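Long-range contacts in protease 2A (Rhinovirus C, PDB 5X45), which probably cleaves the viral polyprotein as a cysteine protease with a chymotrypsin-like fold: residues C18-N23 with G105-K110; T22-E27 with D36-S41; S62-R67 with E99-P104. All coordinates share one frame; numbering follows the deposited sequence.

Contact 1 (C18-N23 with G105-K110); sequences CAHLTN and GDCGGK
C107 meets H20 through its CB, which lies 4.0 Å from H20 CE1 at the edge of the imidazole and close to the ring plane. The C107 thiol approaches the same ring obliquely: SG stands 5.2 Å from the centroid of the H20 ring and 74° off the ring normal. H20 has CG between its own backbone N and carbonyl carbon (chi1 76°), and this turns the ring edge toward C107. L21 CG lies 4.2 Å above the plane of the H20 ring, offset toward its rim, and Y86, outside the two segments, stacks with the ring.

H20 and C107, together with D36, whose OD2 accepts a weak hydrogen bond from H20 ND1, form an arrangement consistent with the His-Asp-Cys catalytic triad of chymotrypsin-like viral cysteine proteases. As in that fold, the histidine comes from the N-terminal sheet domain and the cysteine from a loop of the C-terminal barrel.

The remaining contacts are van der Waals touches, mostly against backbone. The compact thiol of C18 fits over the peptide between C107 and G108, with C18 SG 3.8 Å from G108 N, and it also packs on C107 CB. The branched L21 reaches over with one methyl, CD2, placed 4.1 Å from C107 O.

Each segment is shaped by backbone bonds of its own. On one side, residues 19-21 make a short 3-10 segment in which L21 N binds C18 O at 3.1 Å. On the other, D106 to G109 form a type II beta turn closed by G109 N to D106 O at 3.2 Å. G108 takes the third position of that turn with a positive phi of 104°, a conformation that suits glycine.

Contact 2 (T22-E27 with D36-S41); sequences TNPTDE and DLQVDS
Q38 and T22 cross obliquely, and the extended glutamine runs out from strand 37-41 toward the loop that precedes strand 28-32. With CG anti to the backbone N (chi1 170°), its amide ends beside the N23 carbonyl. Q38 NE2 donates to N23 O over 2.9 Å; the acceptor lies in the amide plane, while the donor stands above the carbonyl plane. Q38 NE2 also binds D40 OD1 at 2.9 Å on the syn side of the carboxylate, so a primary amide suits this spot by serving loop and strand at once. At its other corner, Q38 OE1 rests 3.3 Å from T22 CG2.

T25 crosses D40 at about a right angle, bringing T25 OG1 to 3.0 Å from D40 OD2. Further on, S41 N donates to E27 O at 2.8 Å with an angle of 160° at the hydrogen. The loop thus folds back along strand 37-41 before entering 28-32, its antiparallel neighbour at the edge of the four-stranded sheet.

T25 OG1 is also 2.9 Å from E27 OE1. E27 OE1 and D40 OD2, 4.8 Å apart, would probably repel, which the intervening T25 hydroxyl and the Q38 amide on D40 OD1 probably soften.

Contact 3 (S62-R67 with E99-P104); sequences SRSKDR and EGHCEP
S64 OG lies 3.1 Å from H101 NE2, close to the ring plane at the edge of the imidazole, and hydrogen-bonds to D106 OD2, an oxygen that also receives E103 N. The small serine fits between the ring and that aspartate. S64 belongs to the tight link between strands 57-62 and 67-76 of the C-terminal barrel, a hairpin with a G1 beta bulge in which D66 and R67 both face S62. There S62 N binds R67 O at 3.0 Å, and D66 adopts the positive phi that the bulge demands. The facing segment is the loop after strand 95-98.

K65 covers a face of the H101 ring. Its CE sits 3.8 Å from the centroid of the H101 ring and only 11° off the normal, a CH-pi contact made by the aliphatic part of the lysine. The chain bends at chi2 (-63°), which lays its outer carbons over the imidazole, crossing it at about a right angle. Lysine suits the place because its methylenes can cover the ring while its ammonium stays beyond it. K65 NZ, 5.0 Å from E103 OE2, may ease that carboxylate's charge slightly, though the two are not in contact.

Around the ring edge, S62 OG and E103 OE2 lie in the plane of H101. The E103 carboxylate also meets the serine's carbon, with E103 OE1 3.6 Å from S64 CB.

Contact 1 spans the cleft between the two sheet domains, joining the end of strand 14-18 to the loop before strand 110-113. Contact 2 lies about 11 Å away, centre to centre, in the N-terminal sheet; it starts from the same stretch as contact 1, sharing T22 and N23, and D36, just before strand 37-41, faces H20. Contact 3 belongs to the C-terminal barrel, about 14 Å from contact 1 between centres, and connects to it through S64 and D106. It comes later along the chain, nested within the loop that contact 1 closes, its centre about 25 Å from that of contact 2. Each domain thus shapes one wall of the probable active-site cleft.

Contact 1 (C18-N23 with G105-K110)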
loop_
_atom_site.group_PDB
_atom_site.type_symbol
_atom_site.label_atom_id
_atom_site.label_comp_id
_atom_site.label_asym_id
_atom_site.label_seq_id
_atom_site.Cartn_x
_atom_site.Cartn_y
_atom_site.Cartn_z
ATOM N N CYS A 18 6.405 -2.193 0.666
ATOM C CA CYS A 18 6.047 -3.224 -0.245
ATOM C C CYS A 18 7.199 -4.181 -0.241
ATOM O O CYS A 18 8.315 -3.777 -0.337
ATOM C CB CYS A 18 5.826 -2.631 -1.619
ATOM S SG CYS A 18 4.214 -1.911 -1.838
ATOM N N ALA A 19 6.931 -5.458 -0.097
ATOM C CA ALA A 19 7.977 -6.419 0.126
ATOM C C ALA A 19 9.020 -6.533 -0.982
ATOM O O ALA A 19 10.169 -6.749 -0.705
ATOM C CB ALA A 19 7.406 -7.763 0.494
ATOM N N HIS A 20 8.616 -6.372 -2.220
ATOM C CA HIS A 20 9.530 -6.498 -3.310
ATOM C C HIS A 20 10.498 -5.342 -3.444
ATOM O O HIS A 20 11.408 -5.389 -4.233
ATOM C CB HIS A 20 8.781 -6.732 -4.573
ATOM C CG HIS A 20 8.145 -5.516 -5.102
ATOM N ND1 HIS A 20 6.932 -5.068 -4.651
ATOM C CD2 HIS A 20 8.548 -4.644 -6.044
ATOM C CE1 HIS A 20 6.617 -3.964 -5.288
ATOM N NE2 HIS A 20 7.577 -3.689 -6.144
ATOM N N LEU A 21 10.322 -4.334 -2.619
ATOM C CA LEU A 21 11.129 -3.155 -2.658
ATOM C C LEU A 21 12.104 -3.143 -1.522
ATOM O O LEU A 21 12.808 -2.194 -1.329
ATOM C CB LEU A 21 10.232 -1.942 -2.534
ATOM C CG LEU A 21 9.929 -1.103 -3.748
ATOM C CD1 LEU A 21 10.268 -1.779 -5.046
ATOM C CD2 LEU A 21 8.470 -0.781 -3.727
ATOM N N THR A 22 12.120 -4.196 -0.743
ATOM C CA THR A 22 12.987 -4.265 0.394
ATOM C C THR A 22 13.439 -5.674 0.642
ATOM O O THR A 22 13.322 -6.520 -0.199
ATOM C CB THR A 22 12.316 -3.642 1.607
ATOM O OG1 THR A 22 13.236 -3.580 2.681
ATOM C CG2 THR A 22 11.153 -4.413 2.002
ATOM N N ASN A 23 13.998 -5.906 1.798
ATOM C CA ASN A 23 14.451 -7.240 2.154
ATOM C C ASN A 23 14.262 -7.465 3.639
ATOM O O ASN A 23 14.247 -6.509 4.419
ATOM C CB ASN A 23 15.921 -7.439 1.765
ATOM C CG ASN A 23 16.115 -7.605 0.265
ATOM O OD1 ASN A 23 16.625 -6.706 -0.404
ATOM N ND2 ASN A 23 15.724 -8.762 -0.266
ATOM N N GLY A 105 6.087 1.157 -11.082
ATOM C CA GLY A 105 6.880 2.129 -10.354
ATOM C C GLY A 105 6.078 2.940 -9.352
ATOM O O GLY A 105 6.646 3.701 -8.569
ATOM N N ASP A 106 4.758 2.794 -9.384
ATOM C CA ASP A 106 3.889 3.556 -8.490
ATOM C C ASP A 106 3.658 2.829 -7.158
ATOM O O ASP A 106 3.043 3.383 -6.244
ATOM C CB ASP A 106 2.542 3.857 -9.171
ATOM C CG ASP A 106 2.668 4.845 -10.336
ATOM O OD1 ASP A 106 3.749 5.455 -10.506
ATOM O OD2 ASP A 106 1.680 5.007 -11.091
ATOM N N CYS A 107 4.139 1.590 -7.053
ATOM C CA CYS A 107 3.937 0.791 -5.837
ATOM C C CYS A 107 4.519 1.469 -4.595
ATOM O O CYS A 107 5.629 2.006 -4.624
ATOM C CB CYS A 107 4.536 -0.612 -6.009
ATOM S SG CYS A 107 3.812 -1.555 -7.389
ATOM N N GLY A 108 3.745 1.468 -3.513
ATOM C CA GLY A 108 4.173 2.093 -2.277
ATOM C C GLY A 108 3.502 3.440 -2.027
ATOM O O GLY A 108 3.507 3.939 -0.898
ATOM N N GLY A 109 2.952 4.039 -3.085
ATOM C CA GLY A 109 2.235 5.296 -2.980
ATOM C C GLY A 109 1.091 5.151 -1.998
ATOM O O GLY A 109 0.378 4.146 -2.008
ATOM N N LYS A 110 0.938 6.146 -1.132
ATOM C CA LYS A 110 0.002 6.058 -0.024
ATOM C C LYS A 110 -1.438 6.357 -0.394
ATOM O O LYS A 110 -1.705 7.256 -1.182
ATOM C CB LYS A 110 0.439 7.005 1.096
ATOM C CG LYS A 110 1.716 6.571 1.789
ATOM C CD LYS A 110 2.070 7.495 2.928
ATOM C CE LYS A 110 2.784 8.730 2.439
ATOM N NZ LYS A 110 3.151 9.631 3.570
#

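Contact 2 (T22-E27 with D36-S41)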
loop_
_atom_site.group_PDB
_atom_site.type_symbol
_atom_site.label_atom_id
_atom_site.label_comp_id
_atom_site.label_asym_id
_atom_site.label_seq_id
_atom_site.Cartn_x
_atom_site.Cartn_y
_atom_site.Cartn_z
ATOM N N THR A 22 12.120 -4.196 -0.743
ATOM C CA THR A 22 12.987 -4.265 0.394
ATOM C C THR A 22 13.439 -5.674 0.642
ATOM O O THR A 22 13.322 -6.520 -0.199
ATOM C CB THR A 22 12.316 -3.642 1.607
ATOM O OG1 THR A 22 13.236 -3.580 2.681
ATOM C CG2 THR A 22 11.153 -4.413 2.002
ATOM N N ASN A 23 13.998 -5.906 1.798
ATOM C CA ASN A 23 14.451 -7.240 2.154
ATOM C C ASN A 23 14.262 -7.465 3.639
ATOM O O ASN A 23 14.247 -6.509 4.419
ATOM C CB ASN A 23 15.921 -7.439 1.765
ATOM C CG ASN A 23 16.115 -7.605 0.265
ATOM O OD1 ASN A 23 16.625 -6.706 -0.404
ATOM N ND2 ASN A 23 15.724 -8.762 -0.266
ATOM N N PRO A 24 14.066 -8.728 4.036
ATOM C CA PRO A 24 13.867 -8.948 5.466
ATOM C C PRO A 24 15.134 -8.605 6.232
ATOM O O PRO A 24 16.242 -8.906 5.782
ATOM C CB PRO A 24 13.547 -10.442 5.554
ATOM C CG PRO A 24 13.093 -10.818 4.169
ATOM C CD PRO A 24 13.899 -9.961 3.251
ATOM N N THR A 25 14.960 -8.012 7.405
ATOM C CA THR A 25 16.075 -7.572 8.221
ATOM C C THR A 25 15.808 -8.098 9.619
ATOM O O THR A 25 14.862 -8.855 9.822
ATOM C CB THR A 25 16.210 -6.037 8.248
ATOM O OG1 THR A 25 15.122 -5.464 8.990
ATOM C CG2 THR A 25 16.212 -5.467 6.831
ATOM N N ASP A 26 16.611 -7.694 10.593
ATOM C CA ASP A 26 16.443 -8.255 11.917
ATOM C C ASP A 26 15.344 -7.483 12.672
ATOM O O ASP A 26 14.904 -7.913 13.737
ATOM C CB ASP A 26 17.763 -8.237 12.676
ATOM C CG ASP A 26 17.881 -9.393 13.659
ATOM O OD1 ASP A 26 17.090 -9.452 14.624
ATOM O OD2 ASP A 26 18.770 -10.252 13.456
ATOM N N GLU A 27 14.873 -6.370 12.098
ATOM C CA GLU A 27 13.763 -5.616 12.688
ATOM C C GLU A 27 12.420 -5.968 12.052
ATOM O O GLU A 27 11.398 -5.374 12.395
ATOM C CB GLU A 27 13.962 -4.093 12.578
ATOM C CG GLU A 27 15.200 -3.484 13.228
ATOM C CD GLU A 27 16.434 -3.494 12.347
ATOM O OE1 GLU A 27 16.368 -3.977 11.196
ATOM O OE2 GLU A 27 17.481 -2.993 12.810
ATOM N N ASP A 36 2.094 -8.633 -0.423
ATOM C CA ASP A 36 3.274 -7.886 -0.871
ATOM C C ASP A 36 3.685 -6.860 0.191
ATOM O O ASP A 36 3.958 -5.690 -0.108
ATOM C CB ASP A 36 3.005 -7.204 -2.218
ATOM C CG ASP A 36 4.263 -6.615 -2.834
ATOM O OD1 ASP A 36 5.362 -7.092 -2.483
ATOM O OD2 ASP A 36 4.155 -5.672 -3.654
ATOM N N LEU A 37 3.754 -7.316 1.435
ATOM C CA LEU A 37 3.911 -6.410 2.567
ATOM C C LEU A 37 4.997 -6.854 3.516
ATOM O O LEU A 37 5.058 -8.021 3.908
ATOM C CB LEU A 37 2.600 -6.299 3.343
ATOM C CG LEU A 37 2.614 -5.344 4.531
ATOM C CD1 LEU A 37 2.725 -3.885 4.066
ATOM C CD2 LEU A 37 1.379 -5.552 5.386
ATOM N N GLN A 38 5.853 -5.916 3.890
ATOM C CA GLN A 38 6.843 -6.161 4.926
ATOM C C GLN A 38 6.708 -5.099 5.997
ATOM O O GLN A 38 6.561 -3.921 5.684
ATOM C CB GLN A 38 8.260 -6.160 4.362
ATOM C CG GLN A 38 9.318 -6.171 5.461
ATOM C CD GLN A 38 10.723 -6.446 4.962
ATOM O OE1 GLN A 38 10.926 -7.117 3.945
ATOM N NE2 GLN A 38 11.706 -5.894 5.661
ATOM N N VAL A 39 6.705 -5.510 7.259
ATOM C CA VAL A 39 6.642 -4.532 8.331
ATOM C C VAL A 39 7.853 -4.669 9.245
ATOM O O VAL A 39 8.173 -5.766 9.709
ATOM C CB VAL A 39 5.368 -4.664 9.169
ATOM C CG1 VAL A 39 5.278 -3.493 10.151
ATOM C CG2 VAL A 39 4.149 -4.698 8.270
ATOM N N ASP A 40 8.519 -3.544 9.498
ATOM C CA ASP A 40 9.687 -3.514 10.368
ATOM C C ASP A 40 9.409 -2.645 11.578
ATOM O O ASP A 40 8.726 -1.633 11.479
ATOM C CB ASP A 40 10.923 -3.000 9.617
ATOM C CG ASP A 40 11.430 -3.991 8.565
ATOM O OD1 ASP A 40 10.629 -4.806 8.065
ATOM O OD2 ASP A 40 12.640 -3.967 8.249
ATOM N N SER A 41 9.915 -3.058 12.732
ATOM C CA SER A 41 9.860 -2.209 13.910
ATOM C C SER A 41 10.886 -1.091 13.772
ATOM O O SER A 41 11.849 -1.213 13.014
ATOM C CB SER A 41 10.131 -3.015 15.167
ATOM O OG SER A 41 11.453 -3.506 15.129
#

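Contact 3 (S62-R67 with E99-P104)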
loop_
_atom_site.group_PDB
_atom_site.type_symbol
_atom_site.label_atom_id
_atom_site.label_comp_id
_atom_site.label_asym_id
_atom_site.label_seq_id
_atom_site.Cartn_x
_atom_site.Cartn_y
_atom_site.Cartn_z
ATOM N N SER A 62 0.232 9.441 -6.707
ATOM C CA SER A 62 0.667 8.800 -7.946
ATOM C C SER A 62 2.062 9.279 -8.305
ATOM O O SER A 62 2.229 10.454 -8.655
ATOM C CB SER A 62 -0.297 9.119 -9.094
ATOM O OG SER A 62 0.247 8.722 -10.347
ATOM N N ARG A 63 3.057 8.391 -8.247
ATOM C CA ARG A 63 4.433 8.822 -8.515
ATOM C C ARG A 63 4.609 9.204 -9.979
ATOM O O ARG A 63 5.252 10.209 -10.280
ATOM C CB ARG A 63 5.466 7.754 -8.138
ATOM C CG ARG A 63 6.882 8.327 -8.140
ATOM C CD ARG A 63 7.940 7.307 -7.800
ATOM N NE ARG A 63 8.340 6.542 -8.980
ATOM C CZ ARG A 63 9.469 6.738 -9.658
ATOM N NH1 ARG A 63 10.322 7.678 -9.276
ATOM N NH2 ARG A 63 9.746 5.993 -10.720
ATOM N N SER A 64 4.012 8.419 -10.873
ATOM C CA SER A 64 4.123 8.641 -12.310
ATOM C C SER A 64 3.552 9.986 -12.752
ATOM O O SER A 64 4.059 10.587 -13.698
ATOM C CB SER A 64 3.426 7.518 -13.077
ATOM O OG SER A 64 2.067 7.412 -12.702
ATOM N N LYS A 65 2.498 10.450 -12.077
ATOM C CA LYS A 65 1.901 11.759 -12.368
ATOM C C LYS A 65 2.413 12.841 -11.423
ATOM O O LYS A 65 2.154 14.023 -11.637
ATOM C CB LYS A 65 0.371 11.686 -12.289
ATOM C CG LYS A 65 -0.237 10.751 -13.310
ATOM C CD LYS A 65 0.045 11.237 -14.706
ATOM C CE LYS A 65 -0.709 10.423 -15.736
ATOM N NZ LYS A 65 -0.315 10.830 -17.116
ATOM N N ASP A 66 3.145 12.413 -10.393
ATOM C CA ASP A 66 3.657 13.267 -9.311
ATOM C C ASP A 66 2.599 14.212 -8.720
ATOM O O ASP A 66 2.824 15.417 -8.594
ATOM C CB ASP A 66 4.861 14.077 -9.796
ATOM C CG ASP A 66 5.744 14.561 -8.644
ATOM O OD1 ASP A 66 5.754 13.895 -7.582
ATOM O OD2 ASP A 66 6.421 15.608 -8.795
ATOM N N ARG A 67 1.451 13.656 -8.354
ATOM C CA ARG A 67 0.403 14.419 -7.681
ATOM C C ARG A 67 -0.543 13.492 -6.943
ATOM O O ARG A 67 -0.529 12.283 -7.146
ATOM C CB ARG A 67 -0.384 15.272 -8.681
ATOM C CG ARG A 67 -0.940 14.480 -9.856
ATOM C CD ARG A 67 -2.123 15.175 -10.496
ATOM N NE ARG A 67 -3.312 15.089 -9.657
ATOM C CZ ARG A 67 -4.546 15.346 -10.081
ATOM N NH1 ARG A 67 -4.763 15.701 -11.340
ATOM N NH2 ARG A 67 -5.570 15.237 -9.246
ATOM N N GLU A 99 -10.868 3.227 -9.468
ATOM C CA GLU A 99 -10.492 3.737 -10.772
ATOM C C GLU A 99 -9.461 4.823 -10.558
ATOM O O GLU A 99 -9.614 5.689 -9.701
ATOM C CB GLU A 99 -11.690 4.280 -11.567
ATOM C CG GLU A 99 -13.071 3.775 -11.142
ATOM C CD GLU A 99 -14.200 4.466 -11.904
ATOM O OE1 GLU A 99 -15.058 5.129 -11.280
ATOM O OE2 GLU A 99 -14.204 4.364 -13.152
ATOM N N GLY A 100 -8.402 4.772 -11.349
ATOM C CA GLY A 100 -7.314 5.711 -11.197
ATOM C C GLY A 100 -6.117 5.279 -12.004
ATOM O O GLY A 100 -6.009 4.124 -12.397
ATOM N N HIS A 101 -5.236 6.229 -12.284
ATOM C CA HIS A 101 -4.042 5.942 -13.051
ATOM C C HIS A 101 -2.990 5.182 -12.239
ATOM O O HIS A 101 -2.729 5.500 -11.071
ATOM C CB HIS A 101 -3.429 7.225 -13.580
ATOM C CG HIS A 101 -2.130 7.006 -14.278
ATOM N ND1 HIS A 101 -2.051 6.521 -15.567
ATOM C CD2 HIS A 101 -0.854 7.167 -13.856
ATOM C CE1 HIS A 101 -0.782 6.419 -15.916
ATOM N NE2 HIS A 101 -0.036 6.804 -14.898
ATOM N N CYS A 102 -2.394 4.170 -12.863
ATOM C CA CYS A 102 -1.320 3.424 -12.225
ATOM C C CYS A 102 -0.357 2.852 -13.261
ATOM O O CYS A 102 -0.771 2.258 -14.252
ATOM C CB CYS A 102 -1.895 2.308 -11.356
ATOM S SG CYS A 102 -0.675 1.391 -10.397
ATOM N N GLU A 103 0.934 3.042 -13.023
ATOM C CA GLU A 103 1.975 2.521 -13.901
ATOM C C GLU A 103 2.973 1.721 -13.080
ATOM O O GLU A 103 3.023 1.868 -11.860
ATOM C CB GLU A 103 2.708 3.654 -14.613
ATOM C CG GLU A 103 1.934 4.369 -15.674
ATOM C CD GLU A 103 2.738 5.519 -16.242
ATOM O OE1 GLU A 103 3.978 5.505 -16.069
ATOM O OE2 GLU A 103 2.144 6.429 -16.862
ATOM N N PRO A 104 3.788 0.886 -13.747
ATOM C CA PRO A 104 4.916 0.283 -13.033
ATOM C C PRO A 104 5.773 1.351 -12.358
ATOM O O PRO A 104 6.120 2.346 -12.989
ATOM C CB PRO A 104 5.687 -0.435 -14.145
ATOM C CG PRO A 104 4.633 -0.792 -15.145
ATOM C CD PRO A 104 3.633 0.335 -15.108
#